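PDB 3GRH: putative acyl-CoA thioester hydrolase YbhC from Escherichia coli K-12, which is a putative thioesterase of the outer membrane that belongs to the pectinesterase family yet neither binds pectin nor shows pectinesterase activity. Local coordinates for residues Y307-F321 against L338-V352. Residues are numbered along the deposited sequence; the frame is centred on the assembly and turned at random.
Sequences YVFAPATLSNIYYGF and LGRSLDVDANTNGQV
Residues Tyr307-Phe321 and Leu338-Val352 are equivalent stretches of successive coils of the right-handed parallel beta-helix of the pectinesterase family, stacked in parallel from one sheet, through a loop, into the next. Phe309 N donates a hydrogen bond to Leu338 O and Phe309 O accepts Arg340 N (2.9 Å); beyond the loop, Phe321 N donates a hydrogen bond to Gln351 O. Glycine suits both its places: a CB on Gly339 would strike Phe309 O, and one on Gly350 would strike Pro311 O. Inside the helix, Val352 CG2, from the second sheet, lies over one face of the Phe309 ring, 4.3 Å from its centroid, while Val308 CG1 covers the opposite face, a sandwich fitting for a buried aromatic. On the active-site side, Arg340, probably a substrate-binding residue as in related esterases, lies flat on Tyr307: guanidinium and ring planes differ by 9°, and CZ sits 3.9 Å from the ring centroid in a cation-pi contact. CD adds a CH-pi contact to the same face. The arginine chain, extended from CG to NE, carries the guanidinium along the ring to a salt bridge with Asp280, the predicted nucleophile; Tyr307 OH is held by Glu305. An alanine in place of Tyr307 would strip the guanidinium of this flat support and is likely to let it swing out of line with Asp280. Along the loops, Thr313 works twice: its O takes Asn349 N at 2.8 Å, nearly straight on, and its OG1 receives Gln351 N. Ser315 N continues the pairing to Asn347 O. Glutamine suits position 351 because its chain, bent at CB-CG (chi2 -92°), folds the amide back to the preceding coil, where OE1 accepts Gly320 N at 2.8 Å, the donor tilted 32° from the carbonyl plane.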
loop_
_atom_site.group_PDB
_atom_site.type_symbol
_atom_site.label_atom_id
_atom_site.label_comp_id
_atom_site.label_asym_id
_atom_site.label_seq_id
_atom_site.Cartn_x
_atom_site.Cartn_y
_atom_site.Cartn_z
ATOM N N TYR A 307 -1.636 13.255 3.811
ATOM C CA TYR A 307 -0.426 12.868 3.081
ATOM C C TYR A 307 -0.670 11.553 2.387
ATOM O O TYR A 307 -0.923 10.594 3.074
ATOM C CB TYR A 307 0.801 12.682 3.989
ATOM C CG TYR A 307 0.956 13.718 5.069
ATOM C CD1 TYR A 307 1.549 14.951 4.829
ATOM C CD2 TYR A 307 0.408 13.472 6.315
ATOM C CE1 TYR A 307 1.621 15.893 5.865
ATOM C CE2 TYR A 307 0.453 14.447 7.321
ATOM C CZ TYR A 307 1.071 15.623 7.070
ATOM O OH TYR A 307 1.173 16.572 8.111
ATOM N N VAL A 308 -0.558 11.481 1.066
ATOM C CA VAL A 308 -0.888 10.285 0.392
ATOM C C VAL A 308 0.138 9.200 0.607
ATOM O O VAL A 308 -0.164 8.099 1.015
ATOM C CB VAL A 308 -1.135 10.489 -1.098
ATOM C CG1 VAL A 308 -1.519 9.162 -1.783
ATOM C CG2 VAL A 308 -2.237 11.579 -1.255
ATOM N N PHE A 309 1.412 9.512 0.318
ATOM C CA PHE A 309 2.470 8.513 0.369
ATOM C C PHE A 309 3.455 8.748 1.488
ATOM O O PHE A 309 3.941 9.875 1.679
ATOM C CB PHE A 309 3.261 8.541 -0.959
ATOM C CG PHE A 309 2.489 8.112 -2.126
ATOM C CD1 PHE A 309 2.121 6.787 -2.310
ATOM C CD2 PHE A 309 2.157 9.040 -3.058
ATOM C CE1 PHE A 309 1.324 6.440 -3.376
ATOM C CE2 PHE A 309 1.440 8.676 -4.167
ATOM C CZ PHE A 309 1.018 7.385 -4.304
ATOM N N ALA A 310 3.774 7.686 2.247
ATOM C CA ALA A 310 4.777 7.741 3.319
ATOM C C ALA A 310 5.711 6.562 3.236
ATOM O O ALA A 310 5.611 5.586 4.015
ATOM C CB ALA A 310 4.054 7.732 4.669
ATOM N N PRO A 311 6.565 6.584 2.235
ATOM C CA PRO A 311 7.518 5.532 2.032
ATOM C C PRO A 311 8.626 5.537 3.131
ATOM O O PRO A 311 9.116 6.622 3.576
ATOM C CB PRO A 311 8.088 5.859 0.663
ATOM C CG PRO A 311 7.858 7.229 0.451
ATOM C CD PRO A 311 6.698 7.655 1.248
ATOM N N ALA A 312 9.038 4.332 3.467
ATOM C CA ALA A 312 10.065 4.030 4.437
ATOM C C ALA A 312 11.264 3.322 3.771
ATOM O O ALA A 312 11.963 2.495 4.377
ATOM C CB ALA A 312 9.520 3.170 5.590
ATOM N N THR A 313 11.475 3.578 2.506
ATOM C CA THR A 313 12.447 2.934 1.700
ATOM C C THR A 313 13.868 3.114 2.316
ATOM O O THR A 313 14.298 4.234 2.677
ATOM C CB THR A 313 12.456 3.583 0.353
ATOM O OG1 THR A 313 11.108 3.877 -0.057
ATOM C CG2 THR A 313 13.197 2.680 -0.732
ATOM N N LEU A 314 14.649 2.038 2.320
ATOM C CA LEU A 314 15.973 2.071 2.857
ATOM C C LEU A 314 16.835 2.942 1.942
ATOM O O LEU A 314 16.665 2.955 0.746
ATOM C CB LEU A 314 16.575 0.661 2.897
ATOM C CG LEU A 314 15.932 -0.174 3.966
ATOM C CD1 LEU A 314 16.258 -1.655 3.725
ATOM C CD2 LEU A 314 16.374 0.302 5.318
ATOM N N SER A 315 17.793 3.656 2.529
ATOM C CA SER A 315 18.533 4.653 1.726
ATOM C C SER A 315 19.451 4.033 0.695
ATOM O O SER A 315 19.771 4.695 -0.311
ATOM C CB SER A 315 19.403 5.554 2.599
ATOM O OG SER A 315 18.658 6.360 3.488
ATOM N N ASN A 316 19.842 2.759 0.859
ATOM C CA ASN A 316 20.629 2.025 -0.113
ATOM C C ASN A 316 19.834 1.363 -1.227
ATOM O O ASN A 316 20.406 0.760 -2.153
ATOM C CB ASN A 316 21.489 0.943 0.545
ATOM C CG ASN A 316 20.657 -0.082 1.314
ATOM O OD1 ASN A 316 20.031 0.277 2.276
ATOM N ND2 ASN A 316 20.609 -1.354 0.842
ATOM N N ILE A 317 18.521 1.403 -1.112
ATOM C CA ILE A 317 17.552 0.765 -2.050
ATOM C C ILE A 317 16.982 1.852 -2.920
ATOM O O ILE A 317 16.608 2.933 -2.448
ATOM C CB ILE A 317 16.434 0.005 -1.297
ATOM C CG1 ILE A 317 17.080 -1.150 -0.534
ATOM C CG2 ILE A 317 15.258 -0.361 -2.190
ATOM C CD1 ILE A 317 17.684 -2.247 -1.423
ATOM N N TYR A 318 16.936 1.608 -4.229
ATOM C CA TYR A 318 16.603 2.689 -5.133
ATOM C C TYR A 318 15.132 2.843 -5.428
ATOM O O TYR A 318 14.691 3.869 -5.919
ATOM C CB TYR A 318 17.364 2.510 -6.445
ATOM C CG TYR A 318 18.856 2.704 -6.359
ATOM C CD1 TYR A 318 19.463 3.130 -5.207
ATOM C CD2 TYR A 318 19.632 2.460 -7.457
ATOM C CE1 TYR A 318 20.878 3.282 -5.119
ATOM C CE2 TYR A 318 21.025 2.617 -7.412
ATOM C CZ TYR A 318 21.634 3.036 -6.259
ATOM O OH TYR A 318 23.036 3.177 -6.237
ATOM N N TYR A 319 14.341 1.829 -5.096
ATOM C CA TYR A 319 12.954 1.769 -5.550
ATOM C C TYR A 319 12.063 1.575 -4.420
ATOM O O TYR A 319 12.183 0.575 -3.682
ATOM C CB TYR A 319 12.746 0.666 -6.615
ATOM C CG TYR A 319 13.552 0.921 -7.814
ATOM C CD1 TYR A 319 13.190 1.926 -8.638
ATOM C CD2 TYR A 319 14.754 0.305 -8.071
ATOM C CE1 TYR A 319 13.920 2.275 -9.700
ATOM C CE2 TYR A 319 15.536 0.708 -9.171
ATOM C CZ TYR A 319 15.086 1.704 -9.973
ATOM O OH TYR A 319 15.766 2.137 -11.100
ATOM N N GLY A 320 11.157 2.584 -4.238
ATOM C CA GLY A 320 10.084 2.574 -3.321
ATOM C C GLY A 320 8.724 2.446 -3.982
ATOM O O GLY A 320 8.422 1.394 -4.478
ATOM N N PHE A 321 8.037 3.561 -4.099
ATOM C CA PHE A 321 6.698 3.605 -4.660
ATOM C C PHE A 321 6.647 4.202 -6.010
ATOM O O PHE A 321 7.301 5.232 -6.225
ATOM C CB PHE A 321 5.724 4.341 -3.750
ATOM C CG PHE A 321 5.562 3.783 -2.360
ATOM C CD1 PHE A 321 5.862 2.508 -2.021
ATOM C CD2 PHE A 321 4.968 4.555 -1.434
ATOM C CE1 PHE A 321 5.710 2.022 -0.676
ATOM C CE2 PHE A 321 4.853 4.107 -0.096
ATOM C CZ PHE A 321 5.183 2.864 0.265
ATOM N N LEU A 338 1.068 15.336 -1.173
ATOM C CA LEU A 338 1.312 14.069 -1.876
ATOM C C LEU A 338 2.055 13.108 -1.024
ATOM O O LEU A 338 1.968 11.868 -1.232
ATOM C CB LEU A 338 2.022 14.321 -3.156
ATOM C CG LEU A 338 1.311 15.133 -4.211
ATOM C CD1 LEU A 338 2.307 15.391 -5.355
ATOM C CD2 LEU A 338 0.089 14.365 -4.658
ATOM N N GLY A 339 2.829 13.594 -0.030
ATOM C CA GLY A 339 3.531 12.640 0.782
ATOM C C GLY A 339 4.528 13.237 1.750
ATOM O O GLY A 339 4.692 14.448 1.829
ATOM N N ARG A 340 5.217 12.353 2.449
ATOM C CA ARG A 340 6.317 12.713 3.389
ATOM C C ARG A 340 7.065 11.436 3.658
ATOM O O ARG A 340 6.572 10.327 3.503
ATOM C CB ARG A 340 5.852 13.310 4.695
ATOM C CG ARG A 340 4.897 12.441 5.439
ATOM C CD ARG A 340 4.416 13.139 6.677
ATOM N NE ARG A 340 3.511 12.320 7.472
ATOM C CZ ARG A 340 3.034 12.678 8.662
ATOM N NH1 ARG A 340 3.348 13.850 9.225
ATOM N NH2 ARG A 340 2.240 11.854 9.321
ATOM N N SER A 341 8.342 11.557 3.970
ATOM C CA SER A 341 9.100 10.350 4.221
ATOM C C SER A 341 8.812 9.809 5.612
ATOM O O SER A 341 8.627 10.578 6.554
ATOM C CB SER A 341 10.613 10.666 4.065
ATOM O OG SER A 341 11.446 9.518 4.348
ATOM N N LEU A 342 8.734 8.483 5.727
ATOM C CA LEU A 342 8.469 7.807 7.001
ATOM C C LEU A 342 9.822 7.370 7.544
ATOM O O LEU A 342 10.313 6.290 7.229
ATOM C CB LEU A 342 7.527 6.598 6.771
ATOM C CG LEU A 342 7.123 5.705 7.918
ATOM C CD1 LEU A 342 6.496 6.525 9.010
ATOM C CD2 LEU A 342 6.135 4.662 7.429
ATOM N N ASP A 343 10.434 8.267 8.342
ATOM C CA ASP A 343 11.823 8.112 8.764
ATOM C C ASP A 343 11.892 7.245 10.036
ATOM O O ASP A 343 12.159 7.699 11.135
ATOM C CB ASP A 343 12.454 9.461 8.988
ATOM C CG ASP A 343 12.876 10.156 7.732
ATOM O OD1 ASP A 343 12.680 9.633 6.598
ATOM O OD2 ASP A 343 13.427 11.273 7.928
ATOM N N VAL A 344 11.658 5.964 9.846
ATOM C CA VAL A 344 11.522 4.995 10.930
ATOM C C VAL A 344 12.844 4.646 11.598
ATOM O O VAL A 344 12.898 4.238 12.803
ATOM C CB VAL A 344 10.828 3.717 10.444
ATOM C CG1 VAL A 344 9.333 3.933 10.320
ATOM C CG2 VAL A 344 11.412 3.185 9.140
ATOM N N ASP A 345 13.928 4.836 10.855
ATOM C CA ASP A 345 15.252 4.544 11.304
ATOM C C ASP A 345 16.267 5.408 10.535
ATOM O O ASP A 345 15.914 6.059 9.559
ATOM C CB ASP A 345 15.503 3.009 11.189
ATOM C CG ASP A 345 15.389 2.484 9.762
ATOM O OD1 ASP A 345 15.768 3.255 8.869
ATOM O OD2 ASP A 345 14.936 1.320 9.529
ATOM N N ALA A 346 17.533 5.397 10.952
ATOM C CA ALA A 346 18.485 6.338 10.362
ATOM C C ALA A 346 18.797 6.039 8.900
ATOM O O ALA A 346 19.092 6.948 8.096
ATOM C CB ALA A 346 19.748 6.445 11.232
ATOM N N ASN A 347 18.600 4.797 8.493
ATOM C CA ASN A 347 18.976 4.475 7.141
ATOM C C ASN A 347 17.763 4.461 6.242
ATOM O O ASN A 347 17.712 3.648 5.359
ATOM C CB ASN A 347 19.686 3.129 7.059
ATOM C CG ASN A 347 20.436 2.931 5.728
ATOM O OD1 ASN A 347 21.069 3.865 5.194
ATOM N ND2 ASN A 347 20.375 1.702 5.188
ATOM N N THR A 348 16.809 5.344 6.460
ATOM C CA THR A 348 15.607 5.432 5.614
ATOM C C THR A 348 15.625 6.778 4.871
ATOM O O THR A 348 15.994 7.791 5.460
ATOM C CB THR A 348 14.311 5.375 6.466
ATOM O OG1 THR A 348 14.234 4.055 7.049
ATOM C CG2 THR A 348 13.082 5.672 5.645
ATOM N N ASN A 349 15.188 6.758 3.617
ATOM C CA ASN A 349 14.986 7.993 2.835
ATOM C C ASN A 349 13.906 7.672 1.818
ATOM O O ASN A 349 14.170 7.164 0.749
ATOM C CB ASN A 349 16.285 8.418 2.158
ATOM C CG ASN A 349 16.179 9.756 1.556
ATOM O OD1 ASN A 349 15.297 10.539 1.929
ATOM N ND2 ASN A 349 17.169 10.111 0.745
ATOM N N GLY A 350 12.632 7.820 2.197
ATOM C CA GLY A 350 11.603 7.260 1.380
ATOM C C GLY A 350 11.584 7.693 -0.070
ATOM O O GLY A 350 11.723 8.869 -0.391
ATOM N N GLN A 351 11.283 6.772 -0.964
ATOM C CA GLN A 351 11.315 7.030 -2.338
ATOM C C GLN A 351 9.935 6.868 -3.021
ATOM O O GLN A 351 9.234 5.880 -2.792
ATOM C CB GLN A 351 12.270 6.058 -2.982
ATOM C CG GLN A 351 12.700 6.502 -4.369
ATOM C CD GLN A 351 11.943 6.044 -5.544
ATOM O OE1 GLN A 351 11.116 5.142 -5.486
ATOM N NE2 GLN A 351 12.223 6.669 -6.678
ATOM N N VAL A 352 9.558 7.868 -3.793
ATOM C CA VAL A 352 8.289 7.827 -4.541
ATOM C C VAL A 352 8.384 8.628 -5.758
ATOM O O VAL A 352 8.979 9.708 -5.765
ATOM C CB VAL A 352 7.106 8.222 -3.714
ATOM C CG1 VAL A 352 7.301 9.490 -3.103
ATOM C CG2 VAL A 352 5.803 8.216 -4.564
HETATM O O HOH W 1 18.970 7.787 -0.441
HETATM O O HOH W 2 19.694 8.054 5.167
#